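PDB 3STO: serine protease inhibitor from Schistosoma haematobium, which probably inhibits serine proteases as a member of the serpin family, whose inhibitors trap their target enzyme after it cuts an exposed reactive loop. Local coordinates for residues 288-296 / 369-377; 235-244 / 256-267. All blocks are in the same frame, centred on the assembly; numbering follows the deposited sequence.

Contact 1: 288-296 / 369-377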
loop_
_atom_site.group_PDB
_atom_site.type_symbol
_atom_site.label_atom_id
_atom_site.label_comp_id
_atom_site.label_asym_id
_atom_site.label_seq_id
_atom_site.Cartn_x
_atom_site.Cartn_y
_atom_site.Cartn_z
ATOM N N GLU A 288 -19.361 18.861 3.208
ATOM C CA GLU A 288 -20.437 18.035 3.771
ATOM C C GLU A 288 -21.673 18.126 2.908
ATOM O O GLU A 288 -22.069 19.207 2.481
ATOM C CB GLU A 288 -20.826 18.526 5.166
ATOM C CG GLU A 288 -19.794 18.286 6.237
ATOM C CD GLU A 288 -20.013 16.961 6.919
ATOM O OE1 GLU A 288 -20.360 16.006 6.197
ATOM O OE2 GLU A 288 -19.866 16.875 8.165
ATOM N N THR A 289 -22.283 16.980 2.653
ATOM C CA THR A 289 -23.362 16.895 1.704
ATOM C C THR A 289 -24.145 15.647 2.049
ATOM O O THR A 289 -23.622 14.691 2.655
ATOM C CB THR A 289 -22.836 16.702 0.245
ATOM O OG1 THR A 289 -21.641 17.458 0.024
ATOM C CG2 THR A 289 -23.839 17.144 -0.743
ATOM N N THR A 290 -25.404 15.639 1.645
ATOM C CA THR A 290 -26.199 14.435 1.781
ATOM C C THR A 290 -26.059 13.670 0.481
ATOM O O THR A 290 -26.240 14.214 -0.618
ATOM C CB THR A 290 -27.690 14.734 2.182
ATOM O OG1 THR A 290 -28.297 15.621 1.237
ATOM C CG2 THR A 290 -27.727 15.400 3.537
ATOM N N VAL A 291 -25.699 12.408 0.617
ATOM C CA VAL A 291 -25.370 11.598 -0.537
ATOM C C VAL A 291 -26.116 10.290 -0.528
ATOM O O VAL A 291 -26.185 9.580 0.501
ATOM C CB VAL A 291 -23.858 11.296 -0.566
ATOM C CG1 VAL A 291 -23.503 10.500 -1.779
ATOM C CG2 VAL A 291 -23.096 12.575 -0.556
ATOM N N SER A 292 -26.688 9.982 -1.684
ATOM C CA SER A 292 -27.148 8.630 -1.969
ATOM C C SER A 292 -25.934 7.870 -2.531
ATOM O O SER A 292 -25.478 8.136 -3.639
ATOM C CB SER A 292 -28.274 8.659 -2.992
ATOM O OG SER A 292 -28.527 7.363 -3.488
ATOM N N LEU A 293 -25.395 6.960 -1.737
ATOM C CA LEU A 293 -24.173 6.265 -2.088
ATOM C C LEU A 293 -24.461 4.817 -2.435
ATOM O O LEU A 293 -25.051 4.093 -1.640
ATOM C CB LEU A 293 -23.180 6.323 -0.917
ATOM C CG LEU A 293 -21.924 5.436 -0.940
ATOM C CD1 LEU A 293 -21.063 5.760 -2.135
ATOM C CD2 LEU A 293 -21.099 5.580 0.364
ATOM N N ARG A 294 -24.033 4.380 -3.610
ATOM C CA ARG A 294 -24.034 2.943 -3.882
ATOM C C ARG A 294 -22.643 2.494 -4.184
ATOM O O ARG A 294 -21.930 3.117 -4.965
ATOM C CB ARG A 294 -24.932 2.591 -5.054
ATOM C CG ARG A 294 -26.317 3.171 -4.958
ATOM C CD ARG A 294 -27.226 2.418 -5.876
ATOM N NE ARG A 294 -28.493 3.091 -6.012
ATOM C CZ ARG A 294 -29.066 3.320 -7.177
ATOM N NH1 ARG A 294 -28.464 2.920 -8.288
ATOM N NH2 ARG A 294 -30.233 3.933 -7.229
ATOM N N LEU A 295 -22.281 1.372 -3.601
ATOM C CA LEU A 295 -20.908 0.950 -3.591
ATOM C C LEU A 295 -20.899 -0.571 -3.591
ATOM O O LEU A 295 -21.482 -1.199 -2.716
ATOM C CB LEU A 295 -20.187 1.522 -2.337
ATOM C CG LEU A 295 -18.697 1.227 -2.121
ATOM C CD1 LEU A 295 -17.858 1.856 -3.250
ATOM C CD2 LEU A 295 -18.162 1.685 -0.734
ATOM N N PRO A 296 -20.196 -1.168 -4.564
ATOM C CA PRO A 296 -20.017 -2.625 -4.592
ATOM C C PRO A 296 -19.266 -3.163 -3.344
ATOM O O PRO A 296 -18.341 -2.532 -2.820
ATOM C CB PRO A 296 -19.166 -2.841 -5.865
ATOM C CG PRO A 296 -19.237 -1.564 -6.608
ATOM C CD PRO A 296 -19.429 -0.492 -5.629
ATOM N N ILE A 369 -34.098 11.072 4.755
ATOM C CA ILE A 369 -33.342 12.037 3.955
ATOM C C ILE A 369 -33.614 11.962 2.457
ATOM O O ILE A 369 -33.792 10.880 1.879
ATOM C CB ILE A 369 -31.839 11.825 4.160
ATOM C CG1 ILE A 369 -31.498 11.935 5.640
ATOM C CG2 ILE A 369 -31.030 12.812 3.349
ATOM C CD1 ILE A 369 -30.099 11.450 5.951
ATOM N N ILE A 370 -33.622 13.132 1.831
ATOM C CA ILE A 370 -33.626 13.222 0.382
ATOM C C ILE A 370 -32.290 13.825 -0.096
ATOM O O ILE A 370 -32.113 15.039 -0.106
ATOM C CB ILE A 370 -34.801 14.068 -0.101
ATOM C CG1 ILE A 370 -34.653 14.371 -1.596
ATOM C CG2 ILE A 370 -34.898 15.329 0.734
ATOM C CD1 ILE A 370 -35.822 15.122 -2.197
ATOM N N PRO A 371 -31.344 12.966 -0.498
ATOM C CA PRO A 371 -29.965 13.441 -0.711
ATOM C C PRO A 371 -29.832 14.456 -1.848
ATOM O O PRO A 371 -30.533 14.347 -2.848
ATOM C CB PRO A 371 -29.204 12.153 -1.040
ATOM C CG PRO A 371 -30.282 11.226 -1.602
ATOM C CD PRO A 371 -31.490 11.527 -0.776
ATOM N N GLU A 372 -28.945 15.438 -1.694
ATOM C CA GLU A 372 -28.678 16.383 -2.790
ATOM C C GLU A 372 -27.898 15.761 -3.959
ATOM O O GLU A 372 -27.958 16.266 -5.058
ATOM C CB GLU A 372 -27.918 17.616 -2.289
ATOM C CG GLU A 372 -28.038 17.835 -0.783
ATOM C CD GLU A 372 -26.866 18.627 -0.191
ATOM O OE1 GLU A 372 -26.316 19.509 -0.883
ATOM O OE2 GLU A 372 -26.491 18.370 0.972
ATOM N N VAL A 373 -27.160 14.679 -3.709
ATOM C CA VAL A 373 -26.228 14.126 -4.696
ATOM C C VAL A 373 -26.344 12.608 -4.839
ATOM O O VAL A 373 -26.467 11.887 -3.839
ATOM C CB VAL A 373 -24.774 14.509 -4.294
ATOM C CG1 VAL A 373 -23.873 13.337 -4.295
ATOM C CG2 VAL A 373 -24.260 15.633 -5.163
ATOM N N ASP A 374 -26.322 12.106 -6.073
ATOM C CA ASP A 374 -26.193 10.655 -6.247
ATOM C C ASP A 374 -24.736 10.315 -6.432
ATOM O O ASP A 374 -24.024 11.008 -7.146
ATOM C CB ASP A 374 -26.969 10.147 -7.446
ATOM C CG ASP A 374 -28.440 10.104 -7.185
ATOM O OD1 ASP A 374 -28.816 10.257 -6.005
ATOM O OD2 ASP A 374 -29.220 9.922 -8.146
ATOM N N PHE A 375 -24.274 9.274 -5.763
ATOM C CA PHE A 375 -22.905 8.814 -5.986
ATOM C C PHE A 375 -23.002 7.318 -6.136
ATOM O O PHE A 375 -22.911 6.578 -5.146
ATOM C CB PHE A 375 -21.994 9.187 -4.807
ATOM C CG PHE A 375 -20.532 9.161 -5.131
ATOM C CD1 PHE A 375 -19.924 10.264 -5.670
ATOM C CD2 PHE A 375 -19.757 8.025 -4.873
ATOM C CE1 PHE A 375 -18.568 10.243 -5.957
ATOM C CE2 PHE A 375 -18.414 7.993 -5.163
ATOM C CZ PHE A 375 -17.812 9.093 -5.714
ATOM N N HIS A 376 -23.211 6.875 -7.370
ATOM C CA HIS A 376 -23.511 5.472 -7.628
ATOM C C HIS A 376 -22.353 4.803 -8.351
ATOM O O HIS A 376 -22.065 5.117 -9.490
ATOM C CB HIS A 376 -24.816 5.352 -8.419
ATOM C CG HIS A 376 -26.003 5.854 -7.673
ATOM N ND1 HIS A 376 -27.241 6.004 -8.258
ATOM C CD2 HIS A 376 -26.146 6.234 -6.381
ATOM C CE1 HIS A 376 -28.091 6.467 -7.363
ATOM N NE2 HIS A 376 -27.451 6.612 -6.212
ATOM N N VAL A 377 -21.667 3.906 -7.651
ATOM C CA VAL A 377 -20.384 3.396 -8.129
ATOM C C VAL A 377 -20.702 2.201 -9.037
ATOM O O VAL A 377 -20.693 1.063 -8.598
ATOM C CB VAL A 377 -19.401 3.063 -6.932
ATOM C CG1 VAL A 377 -18.078 2.530 -7.416
ATOM C CG2 VAL A 377 -19.162 4.284 -6.059
#
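Arg-294 and His-376 both carry CG beside the backbone N (chi1 -50° and -64°), and the arginine then runs extended to NE, which lays its guanidinium flat on the imidazole. The two planes are only 18° apart, and CZ of Arg-294 sits 3.3 Å from CE1 of His-376, above the rim of the ring. CB of Asp-374 lies over the rim of the opposite face. At the ring's edge, in its plane, NE2 of His-376 shares a hydrogen bond of 3.0 Å with OG of Ser-292, which fixes the ring's rotation. Arginine suits this place because it can stack while NH1 makes a salt bridge to Glu-210, which offsets the neighbouring Arg-208.

The backbones pair in parallel, with Phe-375 N 2.7 Å from Ser-292 O and Arg-294 N 2.9 Å from Phe-375 O. The sheet's other face is apolar: CG1 of Val-291 meets CB of Phe-375 at 3.6 Å, and CD1 of Leu-293 lies alongside the phenyl ring.

Just before strand 373-376 begins, Thr-290 and Glu-372 bond to each other twice: Glu-372 N gives to Thr-290 OG1 (3.0 Å), and Thr-290 N reaches OE2 of Glu-372 (3.0 Å) from above the carboxylate plane. The strand 373-376 fits strand 1C of serpins, which follows the reactive loop and pairs with strand 2C. The charge of Arg-294 may disfavour a proton on His-376, though the salt bridge to Glu-210 would soften the effect.

Contact 2: 235-244 / 256-267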
loop_
_atom_site.group_PDB
_atom_site.type_symbol
_atom_site.label_atom_id
_atom_site.label_comp_id
_atom_site.label_asym_id
_atom_site.label_seq_id
_atom_site.Cartn_x
_atom_site.Cartn_y
_atom_site.Cartn_z
ATOM N N LYS A 235 -17.427 17.785 -6.735
ATOM C CA LYS A 235 -17.457 17.523 -8.170
ATOM C C LYS A 235 -16.409 18.335 -8.903
ATOM O O LYS A 235 -16.345 19.547 -8.752
ATOM C CB LYS A 235 -18.825 17.863 -8.729
ATOM C CG LYS A 235 -18.968 17.630 -10.211
ATOM C CD LYS A 235 -20.417 17.165 -10.537
ATOM C CE LYS A 235 -21.175 18.186 -11.383
ATOM N NZ LYS A 235 -22.667 17.971 -11.385
ATOM N N PHE A 236 -15.586 17.667 -9.706
ATOM C CA PHE A 236 -14.487 18.339 -10.365
ATOM C C PHE A 236 -14.658 18.197 -11.867
ATOM O O PHE A 236 -14.074 17.331 -12.506
ATOM C CB PHE A 236 -13.155 17.795 -9.844
ATOM C CG PHE A 236 -13.008 17.935 -8.339
ATOM C CD1 PHE A 236 -13.534 16.975 -7.479
ATOM C CD2 PHE A 236 -12.381 19.047 -7.789
ATOM C CE1 PHE A 236 -13.430 17.108 -6.120
ATOM C CE2 PHE A 236 -12.245 19.179 -6.417
ATOM C CZ PHE A 236 -12.779 18.203 -5.579
ATOM N N GLU A 237 -15.482 19.085 -12.409
ATOM C CA GLU A 237 -15.956 19.011 -13.782
ATOM C C GLU A 237 -14.824 19.036 -14.788
ATOM O O GLU A 237 -14.835 18.302 -15.775
ATOM C CB GLU A 237 -16.894 20.175 -14.055
ATOM C CG GLU A 237 -18.330 19.935 -13.650
ATOM C CD GLU A 237 -19.120 19.245 -14.756
ATOM O OE1 GLU A 237 -18.502 18.871 -15.784
ATOM O OE2 GLU A 237 -20.355 19.084 -14.609
ATOM N N ASP A 238 -13.854 19.898 -14.528
ATOM C CA ASP A 238 -12.706 20.065 -15.404
ATOM C C ASP A 238 -11.785 18.843 -15.433
ATOM O O ASP A 238 -11.246 18.512 -16.467
ATOM C CB ASP A 238 -11.929 21.315 -14.997
ATOM C CG ASP A 238 -12.572 22.597 -15.514
ATOM O OD1 ASP A 238 -11.849 23.615 -15.600
ATOM O OD2 ASP A 238 -13.790 22.592 -15.844
ATOM N N GLU A 239 -11.619 18.152 -14.318
ATOM C CA GLU A 239 -10.848 16.917 -14.334
ATOM C C GLU A 239 -11.721 15.716 -14.684
ATOM O O GLU A 239 -11.243 14.604 -14.809
ATOM C CB GLU A 239 -10.166 16.693 -12.982
ATOM C CG GLU A 239 -9.226 17.817 -12.583
ATOM C CD GLU A 239 -9.872 18.898 -11.741
ATOM O OE1 GLU A 239 -11.092 19.159 -11.878
ATOM O OE2 GLU A 239 -9.145 19.502 -10.940
ATOM N N GLY A 240 -13.014 15.939 -14.817
ATOM C CA GLY A 240 -13.924 14.869 -15.174
ATOM C C GLY A 240 -14.250 13.826 -14.123
ATOM O O GLY A 240 -14.602 12.691 -14.481
ATOM N N PHE A 241 -14.180 14.193 -12.836
ATOM C CA PHE A 241 -14.602 13.258 -11.768
ATOM C C PHE A 241 -15.283 13.910 -10.543
ATOM O O PHE A 241 -15.346 15.131 -10.404
ATOM C CB PHE A 241 -13.412 12.390 -11.343
ATOM C CG PHE A 241 -12.215 13.188 -10.856
ATOM C CD1 PHE A 241 -12.254 13.878 -9.634
ATOM C CD2 PHE A 241 -11.052 13.228 -11.585
ATOM C CE1 PHE A 241 -11.163 14.598 -9.168
ATOM C CE2 PHE A 241 -9.952 13.950 -11.133
ATOM C CZ PHE A 241 -10.010 14.652 -9.925
ATOM N N GLU A 242 -15.794 13.076 -9.661
ATOM C CA GLU A 242 -16.363 13.540 -8.408
ATOM C C GLU A 242 -15.830 12.629 -7.322
ATOM O O GLU A 242 -15.441 11.503 -7.607
ATOM C CB GLU A 242 -17.923 13.565 -8.436
ATOM C CG GLU A 242 -18.621 12.247 -8.865
ATOM C CD GLU A 242 -20.172 12.378 -9.108
ATOM O OE1 GLU A 242 -20.791 13.415 -8.753
ATOM O OE2 GLU A 242 -20.794 11.427 -9.649
ATOM N N ILE A 243 -15.840 13.106 -6.079
ATOM C CA ILE A 243 -15.208 12.395 -4.995
ATOM C C ILE A 243 -16.068 12.422 -3.740
ATOM O O ILE A 243 -16.665 13.449 -3.436
ATOM C CB ILE A 243 -13.811 13.063 -4.688
ATOM C CG1 ILE A 243 -12.882 12.961 -5.897
ATOM C CG2 ILE A 243 -13.146 12.473 -3.427
ATOM C CD1 ILE A 243 -11.512 13.543 -5.666
ATOM N N VAL A 244 -16.118 11.302 -3.017
ATOM C CA VAL A 244 -16.655 11.264 -1.674
ATOM C C VAL A 244 -15.598 10.730 -0.762
ATOM O O VAL A 244 -14.726 9.984 -1.189
ATOM C CB VAL A 244 -17.960 10.367 -1.466
ATOM C CG1 VAL A 244 -19.167 11.013 -2.106
ATOM C CG2 VAL A 244 -17.752 8.935 -1.953
ATOM N N VAL A 256 -11.595 7.118 0.270
ATOM C CA VAL A 256 -11.847 8.108 -0.757
ATOM C C VAL A 256 -12.153 7.398 -2.075
ATOM O O VAL A 256 -11.357 6.581 -2.518
ATOM C CB VAL A 256 -10.652 9.059 -0.891
ATOM C CG1 VAL A 256 -10.838 10.033 -2.088
ATOM C CG2 VAL A 256 -10.447 9.825 0.442
ATOM N N ILE A 257 -13.326 7.678 -2.661
ATOM C CA ILE A 257 -13.706 7.134 -3.964
ATOM C C ILE A 257 -13.659 8.220 -4.999
ATOM O O ILE A 257 -14.143 9.328 -4.785
ATOM C CB ILE A 257 -15.083 6.465 -3.950
ATOM C CG1 ILE A 257 -15.196 5.528 -2.730
ATOM C CG2 ILE A 257 -15.375 5.718 -5.284
ATOM C CD1 ILE A 257 -16.626 5.425 -2.203
ATOM N N VAL A 258 -13.002 7.918 -6.109
ATOM C CA VAL A 258 -12.900 8.864 -7.198
ATOM C C VAL A 258 -13.665 8.301 -8.389
ATOM O O VAL A 258 -13.246 7.310 -8.988
ATOM C CB VAL A 258 -11.445 9.128 -7.623
ATOM C CG1 VAL A 258 -11.409 10.207 -8.698
ATOM C CG2 VAL A 258 -10.607 9.556 -6.430
ATOM N N LEU A 259 -14.789 8.936 -8.713
ATOM C CA LEU A 259 -15.720 8.394 -9.698
ATOM C C LEU A 259 -15.757 9.299 -10.921
ATOM O O LEU A 259 -16.159 10.462 -10.842
ATOM C CB LEU A 259 -17.131 8.215 -9.093
ATOM C CG LEU A 259 -18.136 7.441 -9.957
ATOM C CD1 LEU A 259 -17.717 5.956 -10.146
ATOM C CD2 LEU A 259 -19.544 7.519 -9.384
ATOM N N PRO A 260 -15.318 8.765 -12.065
ATOM C CA PRO A 260 -15.410 9.518 -13.326
ATOM C C PRO A 260 -16.852 9.931 -13.614
ATOM O O PRO A 260 -17.798 9.181 -13.329
ATOM C CB PRO A 260 -14.943 8.507 -14.359
ATOM C CG PRO A 260 -14.078 7.553 -13.584
ATOM C CD PRO A 260 -14.776 7.409 -12.267
ATOM N N LEU A 261 -17.013 11.121 -14.174
ATOM C CA LEU A 261 -18.349 11.628 -14.494
ATOM C C LEU A 261 -19.112 10.822 -15.559
ATOM O O LEU A 261 -20.329 10.840 -15.604
ATOM C CB LEU A 261 -18.297 13.121 -14.807
ATOM C CG LEU A 261 -17.955 13.858 -13.506
ATOM C CD1 LEU A 261 -17.724 15.346 -13.706
ATOM C CD2 LEU A 261 -19.056 13.627 -12.502
ATOM N N GLU A 262 -18.421 10.075 -16.397
ATOM C CA GLU A 262 -19.163 9.206 -17.289
ATOM C C GLU A 262 -18.604 7.801 -17.173
ATOM O O GLU A 262 -17.669 7.568 -16.422
ATOM C CB GLU A 262 -19.110 9.705 -18.729
ATOM C CG GLU A 262 -18.029 9.032 -19.541
ATOM C CD GLU A 262 -16.690 9.679 -19.358
ATOM O OE1 GLU A 262 -16.430 10.657 -20.098
ATOM O OE2 GLU A 262 -15.912 9.221 -18.484
ATOM N N LYS A 263 -19.183 6.856 -17.899
ATOM C CA LYS A 263 -18.841 5.478 -17.634
ATOM C C LYS A 263 -17.717 4.958 -18.526
ATOM O O LYS A 263 -17.226 3.868 -18.314
ATOM C CB LYS A 263 -20.073 4.595 -17.796
ATOM C CG LYS A 263 -20.548 4.437 -19.257
ATOM C CD LYS A 263 -21.915 3.767 -19.288
ATOM C CE LYS A 263 -22.317 3.409 -20.689
ATOM N NZ LYS A 263 -23.599 2.624 -20.683
ATOM N N TRP A 264 -17.336 5.706 -19.551
ATOM C CA TRP A 264 -16.456 5.106 -20.558
ATOM C C TRP A 264 -14.962 5.301 -20.296
ATOM O O TRP A 264 -14.169 4.514 -20.779
ATOM C CB TRP A 264 -16.794 5.585 -21.977
ATOM C CG TRP A 264 -18.217 5.311 -22.424
ATOM C CD1 TRP A 264 -18.749 4.116 -22.814
ATOM C CD2 TRP A 264 -19.261 6.277 -22.554
ATOM N NE1 TRP A 264 -20.063 4.278 -23.170
ATOM C CE2 TRP A 264 -20.403 5.596 -23.009
ATOM C CE3 TRP A 264 -19.343 7.652 -22.305
ATOM C CZ2 TRP A 264 -21.616 6.237 -23.204
ATOM C CZ3 TRP A 264 -20.519 8.281 -22.511
ATOM C CH2 TRP A 264 -21.651 7.581 -22.964
ATOM N N SER A 265 -14.609 6.351 -19.547
ATOM C CA SER A 265 -13.222 6.782 -19.327
ATOM C C SER A 265 -12.883 7.100 -17.857
ATOM O O SER A 265 -13.708 7.603 -17.115
ATOM C CB SER A 265 -12.941 8.022 -20.156
ATOM O OG SER A 265 -11.670 8.558 -19.825
ATOM N N LEU A 266 -11.662 6.814 -17.448
ATOM C CA LEU A 266 -11.209 7.164 -16.120
ATOM C C LEU A 266 -10.965 8.686 -15.984
ATOM O O LEU A 266 -10.984 9.230 -14.879
ATOM C CB LEU A 266 -9.940 6.411 -15.807
ATOM C CG LEU A 266 -9.951 5.096 -15.039
ATOM C CD1 LEU A 266 -11.315 4.601 -14.738
ATOM C CD2 LEU A 266 -9.107 4.052 -15.758
ATOM N N ASN A 267 -10.773 9.381 -17.102
ATOM C CA ASN A 267 -10.565 10.825 -17.057
ATOM C C ASN A 267 -9.347 11.193 -16.188
ATOM O O ASN A 267 -8.343 10.473 -16.204
ATOM C CB ASN A 267 -11.846 11.532 -16.570
ATOM C CG ASN A 267 -12.965 11.535 -17.633
ATOM O OD1 ASN A 267 -12.701 11.385 -18.833
ATOM N ND2 ASN A 267 -14.218 11.703 -17.188
#
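Gly-240 O is gripped by two donors: Leu-261 N at 2.9 Å, from above the carbonyl plane, and Asn-267 ND2, also at 2.9 Å, in that plane on a lone pair. An asparagine suits the spot because its side chain is short enough that, with CB against Glu-239 O, ND2 arrives in the plane of the Gly-240 carbonyl. Gly-240 itself has a positive phi of 73°, easily adopted without a side chain, and with Phe-241 it faces Phe-236 in a G1 beta bulge.

Beyond the bulge the strands run antiparallel. Glu-242 and Leu-259 form a hydrogen-bonded pair, with Leu-259 N 2.9 Å from Glu-242 O. On one side, CG1 of Val-258 sits over the face of the Phe-241 ring, 4.1 Å from its centroid, and CG2 of Ile-243 meets CG1 of Val-256 at 3.6 Å. Beta-branched Ile-243, Val-256 and Val-258 suit the extended backbone and pack closely. On the other, CG2 of Val-244 touches CD1 of Ile-257 (3.7 Å), while CD2 of Leu-261 lies against the carboxylate carbon of Glu-242, whose OE1 hydrogen-bonds to the hydroxyl of Tyr-233. This is a beta hairpin, 241-247 with 253-260, consistent with strands 2B and 3B of the serpin fold.

The ring of Phe-375 joins the two contacts: it leaves the apolar face of contact 1 and packs on contact 2, with its CE2 3.4 Å from CG2 of Val-244 and its CZ against Leu-259. Strand 218-236 ties them further, pairing with both 287-305 and 241-247. Both are partly buried, but contact 2 has more buried residues, whereas contact 1, apolar toward the hairpin, has a partly exposed face of stacked Arg-294 and His-376. Its strands are parallel. In antiparallel contact 2 both faces are apolar, apart from Glu-242, and the side-chain hydrogen bond across the contact is that of Asn-267 to Gly-240. The difference agrees with serpin sheet C lying over the more buried sheet B.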